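Local coordinates for protein histidinol dehydrogenase (Elizabethkingia anophelis NUHP1, PDB 6AN0) that probably catalyses the final step of histidine biosynthesis, the zinc- and NAD-dependent double oxidation of L-histidinol through the aldehyde to L-histidine, at residues V243-D248 with A258-Q263; K319-S324 with L332-E337; N280-T285 with G311-S316; G239-L244 with A264-D269. One frame throughout, in Å; residues are numbered along the deposited sequence. Where two conformers were deposited one is given.

Interaction 1. Residues V243-D248 with A258-Q263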
loop_
_atom_site.group_PDB
_atom_site.type_symbol
_atom_site.label_atom_id
_atom_site.label_comp_id
_atom_site.label_asym_id
_atom_site.label_seq_id
_atom_site.Cartn_x
_atom_site.Cartn_y
_atom_site.Cartn_z
ATOM N N VAL A 243 7.561 4.618 21.180
ATOM C CA VAL A 243 7.933 6.019 21.000
ATOM C C VAL A 243 9.444 6.144 21.141
ATOM O O VAL A 243 10.085 5.430 21.918
ATOM C CB VAL A 243 7.208 6.971 21.997
ATOM C CG1 VAL A 243 7.666 6.726 23.443
ATOM C CG2 VAL A 243 7.436 8.442 21.621
ATOM N N LEU A 244 10.016 7.074 20.383
ATOM C CA LEU A 244 11.389 7.505 20.581
ATOM C C LEU A 244 11.362 9.008 20.802
ATOM O O LEU A 244 10.713 9.733 20.042
ATOM C CB LEU A 244 12.270 7.129 19.383
ATOM C CG LEU A 244 13.781 7.380 19.473
ATOM C CD1 LEU A 244 14.522 6.358 18.618
ATOM C CD2 LEU A 244 14.152 8.813 19.033
ATOM N N VAL A 245 12.018 9.458 21.868
ATOM C CA VAL A 245 12.110 10.870 22.223
ATOM C C VAL A 245 13.561 11.305 22.091
ATOM O O VAL A 245 14.469 10.599 22.543
ATOM C CB VAL A 245 11.605 11.128 23.658
ATOM C CG1 VAL A 245 11.686 12.627 24.008
ATOM C CG2 VAL A 245 10.198 10.576 23.839
ATOM N N ILE A 246 13.773 12.481 21.499
ATOM C CA ILE A 246 15.076 13.143 21.468
ATOM C C ILE A 246 14.984 14.403 22.324
ATOM O O ILE A 246 14.123 15.263 22.084
ATOM C CB ILE A 246 15.505 13.490 20.035
ATOM C CG1 ILE A 246 15.594 12.215 19.182
ATOM C CG2 ILE A 246 16.835 14.241 20.047
ATOM C CD1 ILE A 246 16.056 12.478 17.727
ATOM N N ALA A 247 15.874 14.528 23.308
ATOM C CA ALA A 247 15.800 15.610 24.288
ATOM C C ALA A 247 17.154 16.289 24.456
ATOM O O ALA A 247 18.161 15.613 24.673
ATOM C CB ALA A 247 15.320 15.071 25.645
ATOM N N ASP A 248 17.179 17.622 24.384
ATOM C CA ASP A 248 18.388 18.365 24.713
ATOM C C ASP A 248 18.149 19.136 26.012
ATOM O O ASP A 248 17.175 18.880 26.731
ATOM C CB ASP A 248 18.819 19.257 23.533
ATOM C CG ASP A 248 17.848 20.397 23.246
ATOM O OD1 ASP A 248 16.894 20.611 24.017
ATOM O OD2 ASP A 248 18.051 21.092 22.223
ATOM N N ALA A 258 6.553 11.940 31.362
ATOM C CA ALA A 258 5.130 11.685 31.148
ATOM C C ALA A 258 4.865 11.122 29.754
ATOM O O ALA A 258 4.017 10.233 29.587
ATOM C CB ALA A 258 4.330 12.971 31.374
ATOM N N ASP A 259 5.584 11.617 28.742
ATOM C CA ASP A 259 5.423 11.094 27.385
ATOM C C ASP A 259 5.848 9.630 27.302
ATOM O O ASP A 259 5.133 8.795 26.727
ATOM C CB ASP A 259 6.217 11.949 26.397
ATOM C CG ASP A 259 5.651 13.363 26.275
ATOM O OD1 ASP A 259 4.441 13.532 26.541
ATOM O OD2 ASP A 259 6.399 14.298 25.912
ATOM N N LEU A 260 7.014 9.303 27.865
ATOM C CA LEU A 260 7.459 7.913 27.910
ATOM C C LEU A 260 6.429 7.032 28.600
ATOM O O LEU A 260 6.105 5.939 28.118
ATOM C CB LEU A 260 8.798 7.807 28.637
ATOM C CG LEU A 260 10.000 8.506 28.008
ATOM C CD1 LEU A 260 11.190 8.378 28.940
ATOM C CD2 LEU A 260 10.296 7.903 26.629
ATOM N N LEU A 261 5.921 7.479 29.749
ATOM C CA LEU A 261 4.979 6.643 30.485
ATOM C C LEU A 261 3.646 6.531 29.760
ATOM O O LEU A 261 2.962 5.512 29.888
ATOM C CB LEU A 261 4.793 7.183 31.899
ATOM C CG LEU A 261 6.018 6.943 32.789
ATOM C CD1 LEU A 261 5.906 7.685 34.098
ATOM C CD2 LEU A 261 6.186 5.451 33.052
ATOM N N SER A 262 3.266 7.551 28.983
ATOM C CA SER A 262 2.032 7.448 28.212
ATOM C C SER A 262 2.124 6.322 27.187
ATOM O O SER A 262 1.165 5.567 27.002
ATOM C CB SER A 262 1.695 8.787 27.542
ATOM O OG SER A 262 2.583 9.109 26.487
ATOM N N GLN A 263 3.276 6.175 26.531
ATOM C CA GLN A 263 3.447 5.065 25.602
ATOM C C GLN A 263 3.573 3.729 26.339
ATOM O O GLN A 263 3.014 2.718 25.893
ATOM C CB GLN A 263 4.678 5.307 24.726
ATOM C CG GLN A 263 4.934 4.190 23.716
ATOM C CD GLN A 263 3.772 4.026 22.767
ATOM O OE1 GLN A 263 3.056 3.026 22.805
ATOM N NE2 GLN A 263 3.566 5.016 21.919
#
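A beta-alpha-beta crossover, formed by strand 242-247, helix 253-264 and strand 271-276, packs on itself where Val243 and Val245 of its first strand meet Gln263 and Leu260 of its helix. The short axes approach to 9.1 Å and their N-to-C directions differ by 172°, which shows the helix running back almost exactly antiparallel along the strand that leads into it. The closest touch is Val243 CG1 on Gln263 CB, at 3.5 Å, and Gln263 CG lies 3.7 Å from the same methyl carbon. These two side chains slide past each other in opposite directions. With chi1 at 67°, Val243 CG1 is wedged between its own backbone N and carbonyl carbon, while the Gln263 chain bends at chi2 and passes back alongside the strand, its CG 3.7 Å from Val243 N. In a Rossmann-like parallel sheet such as this one, the residues of a strand serve the two faces by turns: Val243 and Val245 face helix 253-264, whereas Leu244 and Ile246 pack against helix 317-327. Further along, Leu260 CD2 reaches Val245 CG2 at 3.9 Å and Val243 CG1 at 4.3 Å, so one leucine methyl spans both valines. The Gln263 amide oxygen OE1 accepts a hydrogen bond from Ser241 OG, holding that end. Gln263 is a predicted zinc and substrate residue, and the nearest atom of its side chain is about 5 Å from the zinc ion. One turn before Gln263, the Asp259 carboxylate forms a salt bridge with Arg430 of the second subunit.

Interaction 2. Residues K319-S324 with L332-E337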
loop_
_atom_site.group_PDB
_atom_site.type_symbol
_atom_site.label_atom_id
_atom_site.label_comp_id
_atom_site.label_asym_id
_atom_site.label_seq_id
_atom_site.Cartn_x
_atom_site.Cartn_y
_atom_site.Cartn_z
ATOM N N LYS A 319 23.579 13.079 15.852
ATOM C CA LYS A 319 23.750 11.655 16.138
ATOM C C LYS A 319 22.440 11.024 16.598
ATOM O O LYS A 319 22.122 9.887 16.217
ATOM C CB LYS A 319 24.829 11.446 17.202
ATOM C CG LYS A 319 26.090 10.798 16.689
ATOM C CD LYS A 319 27.088 10.613 17.816
ATOM C CE LYS A 319 28.484 10.369 17.280
ATOM N NZ LYS A 319 29.459 10.267 18.390
ATOM N N CYS A 320 21.677 11.739 17.430
ATOM C CA CYS A 320 20.384 11.227 17.873
ATOM C C CYS A 320 19.456 10.975 16.692
ATOM O O CYS A 320 18.772 9.946 16.641
ATOM C CB CYS A 320 19.733 12.204 18.854
ATOM S SG CYS A 320 20.564 12.374 20.461
ATOM N N ILE A 321 19.410 11.916 15.741
ATOM C CA ILE A 321 18.581 11.754 14.545
ATOM C C ILE A 321 19.033 10.538 13.745
ATOM O O ILE A 321 18.207 9.773 13.227
ATOM C CB ILE A 321 18.629 13.033 13.684
ATOM C CG1 ILE A 321 18.066 14.244 14.445
ATOM C CG2 ILE A 321 17.895 12.825 12.356
ATOM C CD1 ILE A 321 16.567 14.292 14.491
ATOM N N ALA A 322 20.353 10.351 13.613
ATOM C CA ALA A 322 20.864 9.205 12.865
ATOM C C ALA A 322 20.473 7.898 13.540
ATOM O O ALA A 322 20.067 6.946 12.869
ATOM C CB ALA A 322 22.386 9.305 12.703
ATOM N N PHE A 323 20.563 7.836 14.873
ATOM C CA PHE A 323 20.046 6.668 15.586
ATOM C C PHE A 323 18.556 6.489 15.323
ATOM O O PHE A 323 18.089 5.375 15.041
ATOM C CB PHE A 323 20.321 6.798 17.086
ATOM C CG PHE A 323 19.960 5.571 17.884
ATOM C CD1 PHE A 323 20.951 4.717 18.348
ATOM C CD2 PHE A 323 18.632 5.273 18.181
ATOM C CE1 PHE A 323 20.626 3.586 19.085
ATOM C CE2 PHE A 323 18.298 4.150 18.909
ATOM C CZ PHE A 323 19.304 3.298 19.368
ATOM N N SER A 324 17.784 7.582 15.409
ATOM C CA SER A 324 16.341 7.476 15.207
ATOM C C SER A 324 16.014 6.966 13.808
ATOM O O SER A 324 15.081 6.171 13.627
ATOM C CB SER A 324 15.673 8.837 15.447
ATOM O OG SER A 324 14.260 8.741 15.321
ATOM N N LEU A 332 7.824 9.764 16.963
ATOM C CA LEU A 332 9.071 10.469 17.255
ATOM C C LEU A 332 8.724 11.786 17.933
ATOM O O LEU A 332 7.977 12.585 17.370
ATOM C CB LEU A 332 9.851 10.727 15.965
ATOM C CG LEU A 332 11.073 11.641 16.081
ATOM C CD1 LEU A 332 12.080 11.024 17.065
ATOM C CD2 LEU A 332 11.718 11.846 14.714
ATOM N N ILE A 333 9.271 12.030 19.123
ATOM C CA ILE A 333 9.091 13.316 19.797
ATOM C C ILE A 333 10.421 14.063 19.784
ATOM O O ILE A 333 11.421 13.582 20.331
ATOM C CB ILE A 333 8.566 13.147 21.232
ATOM C CG1 ILE A 333 7.243 12.358 21.233
ATOM C CG2 ILE A 333 8.384 14.523 21.895
ATOM C CD1 ILE A 333 6.609 12.177 22.621
ATOM N N LEU A 334 10.433 15.254 19.179
ATOM C CA LEU A 334 11.631 16.098 19.156
ATOM C C LEU A 334 11.480 17.152 20.244
ATOM O O LEU A 334 10.951 18.239 20.012
ATOM C CB LEU A 334 11.843 16.746 17.791
ATOM C CG LEU A 334 12.081 15.802 16.618
ATOM C CD1 LEU A 334 12.430 16.655 15.388
ATOM C CD2 LEU A 334 13.187 14.761 16.927
ATOM N N ALA A 335 11.966 16.832 21.444
ATOM C CA ALA A 335 11.916 17.760 22.571
ATOM C C ALA A 335 13.189 18.602 22.588
ATOM O O ALA A 335 14.023 18.550 23.496
ATOM C CB ALA A 335 11.714 16.999 23.882
ATOM N N ILE A 336 13.341 19.389 21.525
ATOM C CA ILE A 336 14.560 20.150 21.316
ATOM C C ILE A 336 14.203 21.534 20.814
ATOM O O ILE A 336 13.086 21.801 20.359
ATOM C CB ILE A 336 15.530 19.491 20.314
ATOM C CG1 ILE A 336 14.894 19.491 18.905
ATOM C CG2 ILE A 336 15.961 18.115 20.793
ATOM C CD1 ILE A 336 15.639 18.684 17.870
ATOM N N GLU A 337 15.203 22.396 20.917
ATOM C CA GLU A 337 15.188 23.744 20.385
ATOM C C GLU A 337 15.220 23.730 18.862
ATOM O O GLU A 337 15.940 22.931 18.254
ATOM C CB GLU A 337 16.424 24.461 20.915
ATOM C CG GLU A 337 16.315 25.935 21.108
ATOM C CD GLU A 337 17.433 26.440 21.991
ATOM O OE1 GLU A 337 18.616 26.129 21.711
ATOM O OE2 GLU A 337 17.129 27.122 22.989
#
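The hydrophobic layer between helix 317-327 and the parallel sheet takes in Ser324 and Ile321 of the helix and Leu332 and Leu334 of strand 331-335. The nearest touch is polar against apolar: Ser324 OG stands 3.6 Å from Leu332 CD1 and 4.1 Å from CD2 of the same residue, so the hydroxyl oxygen meets both branches of the leucine in plain van der Waals contact. Ser324 carries OG opposite its backbone N (chi1 -177°); its CB points toward the strand, and that of Leu332 points back toward the helix. One helical turn earlier the fit is looser. Ile321 CD1 and Leu334 CD2 meet end to end at 4.2 Å, on side chains that cross at about a right angle. The CA separations agree, 8.1 Å for Ser324 and Leu332 against 9.4 Å for Ile321 and Leu334. Neighbouring strand 242-247 helps fill the layer, with Leu244 touching Ser324 and Ile246 touching Ile321. Past Leu334 the chain leaves the strand through an inverse gamma turn centred on Ala335. Such a helix, laid on a parallel sheet and followed directly by its next strand, is the second half of a beta-alpha-beta crossover in a Rossmann-like domain.

Interaction 3. Residues N280-T285 with G311-S316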
loop_
_atom_site.group_PDB
_atom_site.type_symbol
_atom_site.label_atom_id
_atom_site.label_comp_id
_atom_site.label_asym_id
_atom_site.label_seq_id
_atom_site.Cartn_x
_atom_site.Cartn_y
_atom_site.Cartn_z
ATOM N N ASN A 280 22.787 14.573 32.342
ATOM C CA ASN A 280 21.949 15.222 33.348
ATOM C C ASN A 280 20.478 15.214 32.941
ATOM O O ASN A 280 19.594 15.024 33.788
ATOM C CB ASN A 280 22.437 16.648 33.589
ATOM C CG ASN A 280 21.677 17.338 34.698
ATOM O OD1 ASN A 280 20.940 18.294 34.460
ATOM N ND2 ASN A 280 21.845 16.848 35.923
ATOM N N ILE A 281 20.195 15.419 31.652
ATOM C CA ILE A 281 18.823 15.307 31.164
ATOM C C ILE A 281 18.303 13.891 31.363
ATOM O O ILE A 281 17.150 13.684 31.760
ATOM C CB ILE A 281 18.746 15.717 29.680
ATOM C CG1 ILE A 281 19.233 17.156 29.492
ATOM C CG2 ILE A 281 17.325 15.533 29.145
ATOM C CD1 ILE A 281 19.970 17.360 28.188
ATOM N N LEU A 282 19.134 12.895 31.049
ATOM C CA LEU A 282 18.738 11.505 31.253
ATOM C C LEU A 282 18.433 11.228 32.722
ATOM O O LEU A 282 17.387 10.657 33.051
ATOM C CB LEU A 282 19.837 10.574 30.739
ATOM C CG LEU A 282 19.525 9.082 30.854
ATOM C CD1 LEU A 282 18.308 8.692 30.005
ATOM C CD2 LEU A 282 20.742 8.265 30.466
ATOM N N GLN A 283 19.330 11.639 33.623
ATOM C CA GLN A 283 19.124 11.365 35.044
ATOM C C GLN A 283 17.869 12.054 35.576
ATOM O O GLN A 283 17.094 11.450 36.326
ATOM C CB GLN A 283 20.363 11.785 35.841
ATOM N N GLN A 284 17.645 13.319 35.204
ATOM C CA GLN A 284 16.452 14.016 35.682
ATOM C C GLN A 284 15.179 13.376 35.140
ATOM O O GLN A 284 14.178 13.259 35.860
ATOM C CB GLN A 284 16.502 15.491 35.293
ATOM C CG GLN A 284 17.407 16.338 36.164
ATOM C CD GLN A 284 17.285 17.814 35.841
ATOM O OE1 GLN A 284 16.179 18.352 35.752
ATOM N NE2 GLN A 284 18.422 18.475 35.649
ATOM N N THR A 285 15.194 12.969 33.866
ATOM C CA THR A 285 14.020 12.344 33.265
ATOM C C THR A 285 13.721 10.994 33.911
ATOM O O THR A 285 12.555 10.654 34.136
ATOM C CB THR A 285 14.227 12.182 31.759
ATOM O OG1 THR A 285 14.490 13.463 31.170
ATOM C CG2 THR A 285 12.992 11.587 31.111
ATOM N N GLY A 311 17.451 4.107 27.667
ATOM C CA GLY A 311 17.885 5.498 27.636
ATOM C C GLY A 311 19.334 5.582 27.183
ATOM O O GLY A 311 20.204 4.891 27.720
ATOM N N ILE A 312 19.582 6.431 26.186
ATOM C CA ILE A 312 20.875 6.478 25.512
ATOM C C ILE A 312 21.353 7.921 25.442
ATOM O O ILE A 312 20.621 8.799 24.973
ATOM C CB ILE A 312 20.783 5.869 24.098
ATOM C CG1 ILE A 312 20.165 4.466 24.173
ATOM C CG2 ILE A 312 22.165 5.839 23.437
ATOM C CD1 ILE A 312 19.815 3.863 22.831
ATOM N N VAL A 313 22.584 8.162 25.885
ATOM C CA VAL A 313 23.224 9.467 25.742
ATOM C C VAL A 313 24.095 9.456 24.494
ATOM O O VAL A 313 24.954 8.582 24.328
ATOM C CB VAL A 313 24.049 9.837 26.986
ATOM C CG1 VAL A 313 24.741 11.169 26.758
ATOM C CG2 VAL A 313 23.154 9.912 28.201
ATOM N N LEU A 314 23.868 10.425 23.615
ATOM C CA LEU A 314 24.641 10.616 22.397
ATOM C C LEU A 314 25.035 12.084 22.309
ATOM O O LEU A 314 24.256 12.960 22.693
ATOM C CB LEU A 314 23.822 10.185 21.160
ATOM C CG LEU A 314 23.443 8.699 21.098
ATOM C CD1 LEU A 314 22.384 8.408 20.016
ATOM C CD2 LEU A 314 24.690 7.829 20.902
ATOM N N ASP A 315 26.229 12.361 21.790
ATOM C CA ASP A 315 26.853 13.658 22.029
ATOM C C ASP A 315 26.437 14.745 21.036
ATOM O O ASP A 315 27.068 15.803 21.010
ATOM C CB ASP A 315 28.382 13.519 22.061
ATOM C CG ASP A 315 28.967 12.989 20.765
ATOM O OD1 ASP A 315 28.244 12.892 19.752
ATOM O OD2 ASP A 315 30.175 12.665 20.767
ATOM N N SER A 316 25.397 14.523 20.232
ATOM C CA SER A 316 24.870 15.590 19.389
ATOM C C SER A 316 23.460 15.234 18.945
ATOM O O SER A 316 23.076 14.060 18.916
ATOM C CB SER A 316 25.764 15.845 18.168
ATOM O OG SER A 316 25.649 14.801 17.219
#
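Leu282 of helix 279-293 reaches down onto Gly311 and Val313 of strand 310-313, and its atoms divide the work. CB, which points to the strand, is 4.2 Å from Val313 CG2. CG lies opposite the backbone N (chi1 -178°), which extends the side chain away from the helix, and there it forks. The CD1 branch ends above the strand backbone, 4.0 Å from Gly311 CA; with no side chain on Gly311, this methyl rests directly on the alpha carbon. The CD2 branch turns to the other partner and meets Val313 CG2 at 3.7 Å, the shortest approach between the two segments, on side chains set at a slant to each other. Val313 brings CG2 to this point by placing it beside its own backbone N and opposite the carbonyl carbon. Within the helix, Thr285 OG1 gives a second bond to Ile281 O, at 2.7 Å, and reaches it from the face opposite to Thr285 N. Beyond Val313, Ser316 OG caps the start of helix 317-327 by bonding Lys319 N. Leu282 also touches Thr11 and Ile13 of strand 10-13 and Leu274 of strand 271-276, the strands flanking 310-313 in the sheet. Through Leu282 alone, helix 279-293 touches three adjacent strands of the sheet, and Thr285 meets Pro253 and Val256 of helix 253-264.

Interaction 4. Residues G239-L244 with A264-D269. With ZN (zinc ion), chain B.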
loop_
_atom_site.group_PDB
_atom_site.type_symbol
_atom_site.label_atom_id
_atom_site.label_comp_id
_atom_site.label_asym_id
_atom_site.label_seq_id
_atom_site.Cartn_x
_atom_site.Cartn_y
_atom_site.Cartn_z
ATOM N N GLY A 239 2.175 -4.644 15.045
ATOM C CA GLY A 239 3.123 -4.877 16.114
ATOM C C GLY A 239 2.816 -3.978 17.305
ATOM O O GLY A 239 1.890 -3.158 17.261
ATOM N N PRO A 240 3.586 -4.105 18.389
ATOM C CA PRO A 240 3.340 -3.258 19.567
ATOM C C PRO A 240 3.758 -1.811 19.321
ATOM O O PRO A 240 4.638 -1.521 18.510
ATOM C CB PRO A 240 4.207 -3.899 20.661
ATOM C CG PRO A 240 4.682 -5.231 20.092
ATOM C CD PRO A 240 4.685 -5.061 18.604
ATOM N N SER A 241 3.122 -0.902 20.053
ATOM C CA SER A 241 3.380 0.517 19.858
ATOM C C SER A 241 4.677 0.934 20.543
ATOM O O SER A 241 5.224 0.224 21.393
ATOM C CB SER A 241 2.212 1.350 20.371
ATOM O OG SER A 241 1.891 0.989 21.697
ATOM N N GLU A 242 5.171 2.109 20.159
ATOM C CA GLU A 242 6.508 2.524 20.567
ATOM C C GLU A 242 6.650 4.036 20.409
ATOM O O GLU A 242 5.943 4.665 19.615
ATOM C CB GLU A 242 7.568 1.789 19.735
ATOM C CG GLU A 242 7.372 2.099 18.267
ATOM C CD GLU A 242 8.131 1.213 17.309
ATOM O OE1 GLU A 242 8.540 1.756 16.259
ATOM O OE2 GLU A 242 8.281 -0.011 17.569
ATOM N N VAL A 243 7.561 4.618 21.180
ATOM C CA VAL A 243 7.933 6.019 21.000
ATOM C C VAL A 243 9.444 6.144 21.141
ATOM O O VAL A 243 10.085 5.430 21.918
ATOM C CB VAL A 243 7.208 6.971 21.997
ATOM C CG1 VAL A 243 7.666 6.726 23.443
ATOM C CG2 VAL A 243 7.436 8.442 21.621
ATOM N N LEU A 244 10.016 7.074 20.383
ATOM C CA LEU A 244 11.389 7.505 20.581
ATOM C C LEU A 244 11.362 9.008 20.802
ATOM O O LEU A 244 10.713 9.733 20.042
ATOM C CB LEU A 244 12.270 7.129 19.383
ATOM C CG LEU A 244 13.781 7.380 19.473
ATOM C CD1 LEU A 244 14.522 6.358 18.618
ATOM C CD2 LEU A 244 14.152 8.813 19.033
ATOM N N ALA A 264 4.291 3.705 27.472
ATOM C CA ALA A 264 4.551 2.441 28.171
ATOM C C ALA A 264 3.277 1.808 28.709
ATOM O O ALA A 264 3.168 0.577 28.746
ATOM C CB ALA A 264 5.528 2.646 29.328
ATOM N N GLU A 265 2.302 2.620 29.130
ATOM C CA GLU A 265 1.091 2.063 29.717
ATOM C C GLU A 265 0.190 1.383 28.691
ATOM O O GLU A 265 -0.810 0.770 29.089
ATOM C CB GLU A 265 0.308 3.158 30.449
ATOM C CG GLU A 265 -0.592 3.963 29.520
ATOM C CD GLU A 265 -1.455 4.980 30.253
ATOM O OE1 GLU A 265 -1.593 4.881 31.488
ATOM O OE2 GLU A 265 -2.001 5.888 29.581
ATOM N N HIS A 266 0.510 1.467 27.395
ATOM C CA HIS A 266 -0.332 0.826 26.385
ATOM C C HIS A 266 -0.337 -0.691 26.522
ATOM O O HIS A 266 -1.379 -1.331 26.349
ATOM C CB HIS A 266 0.130 1.205 24.978
ATOM C CG HIS A 266 -0.653 2.322 24.374
ATOM N ND1 HIS A 266 -2.011 2.239 24.143
ATOM C CD2 HIS A 266 -0.271 3.552 23.953
ATOM C CE1 HIS A 266 -2.431 3.369 23.601
ATOM N NE2 HIS A 266 -1.395 4.181 23.473
ATOM N N GLY A 267 0.819 -1.282 26.804
ATOM C CA GLY A 267 0.948 -2.720 26.812
ATOM C C GLY A 267 2.324 -3.167 27.245
ATOM O O GLY A 267 3.301 -2.418 27.116
ATOM N N ALA A 268 2.403 -4.392 27.773
ATOM C CA ALA A 268 3.669 -4.928 28.254
ATOM C C ALA A 268 4.694 -5.086 27.139
ATOM O O ALA A 268 5.894 -5.113 27.427
ATOM C CB ALA A 268 3.433 -6.277 28.942
ATOM N N ASP A 269 4.253 -5.186 25.880
ATOM C CA ASP A 269 5.144 -5.353 24.737
ATOM C C ASP A 269 5.536 -4.028 24.082
ATOM O O ASP A 269 6.319 -4.032 23.125
ATOM C CB ASP A 269 4.498 -6.275 23.693
ATOM C CG ASP A 269 4.397 -7.715 24.166
ATOM O OD1 ASP A 269 5.237 -8.123 24.995
ATOM O OD2 ASP A 269 3.488 -8.439 23.705
HETATM ZN ZN ZN B . -1.440 6.172 22.866
HETATM O O HOH W 1 0.574 6.297 23.161
HETATM O O HOH W 2 -0.740 5.701 20.805
#
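The imidazole of His266 is approached obliquely by Ser241 OG, which lies 3.7 Å from His266 CB and 3.9 Å from His266 CG. At the far end of the ring, His266 NE2 binds the zinc ion at 2.1 Å, and a zinc-bound water, 2.0 Å from the metal, lies at the ring edge and in its plane. His423 of the second subunit sets its own ring at about 85° to this one and binds the same zinc. With Asp364 and a second water the metal has five ligands, so the site is built across the subunit interface. The His266 chi1 of -98° departs from a staggered value, consistent with a side chain held to the metal. Ser241 OG is hydrogen-bonded to Gln263 OE1; Ser241 and His266 are both predicted substrate residues. The two segments lie at the N-terminal ends of two neighbouring inner strands of a Rossmann-like parallel sheet: segment 239-244 leads into strand 242-247, whereas the loop 264-269 follows helix 253-264 through a type I turn from Ala264 to Gly267, then runs on to strand 271-276. At the far end of segment 264-269, Asp269 packs on Pro240, with Pro240 CB 3.2 Å from Asp269 O and Pro240 CG 3.8 Å from Asp269 CB, so the CB-CG edge of the proline ring is set against the carbonyl oxygen. The neighbour of the metal ligand, Glu265, accepts from Ala422 N and His423 ND1 of the second subunit; the latter bond is a second-shell contact that probably helps orient that histidine for the zinc, and the former holds the adjoining backbone.

From the N terminus, strand 242-247 opens interactions 4 and 1 together. Interaction 1 closes first, at helix 253-264, and nests inside interaction 4, which closes just after that helix; the hydrogen bond between Ser241 and Gln263 joins the two. Interaction 3 then closes the longer loop from helix 279-293 to strand 310-313, and interaction 2 follows in series from helix 317-327 to strand 331-335. None of these loops cross. Laterally, backbone bonds between strands 242-247 and 331-335 join interactions 1 and 2, Ile281 meets Ala247 between 1 and 3, and Phe323 meets Ile312 between 2 and 3. Interactions 1 to 3 pack helices on one parallel sheet; interaction 4 joins two loops at its strand ends.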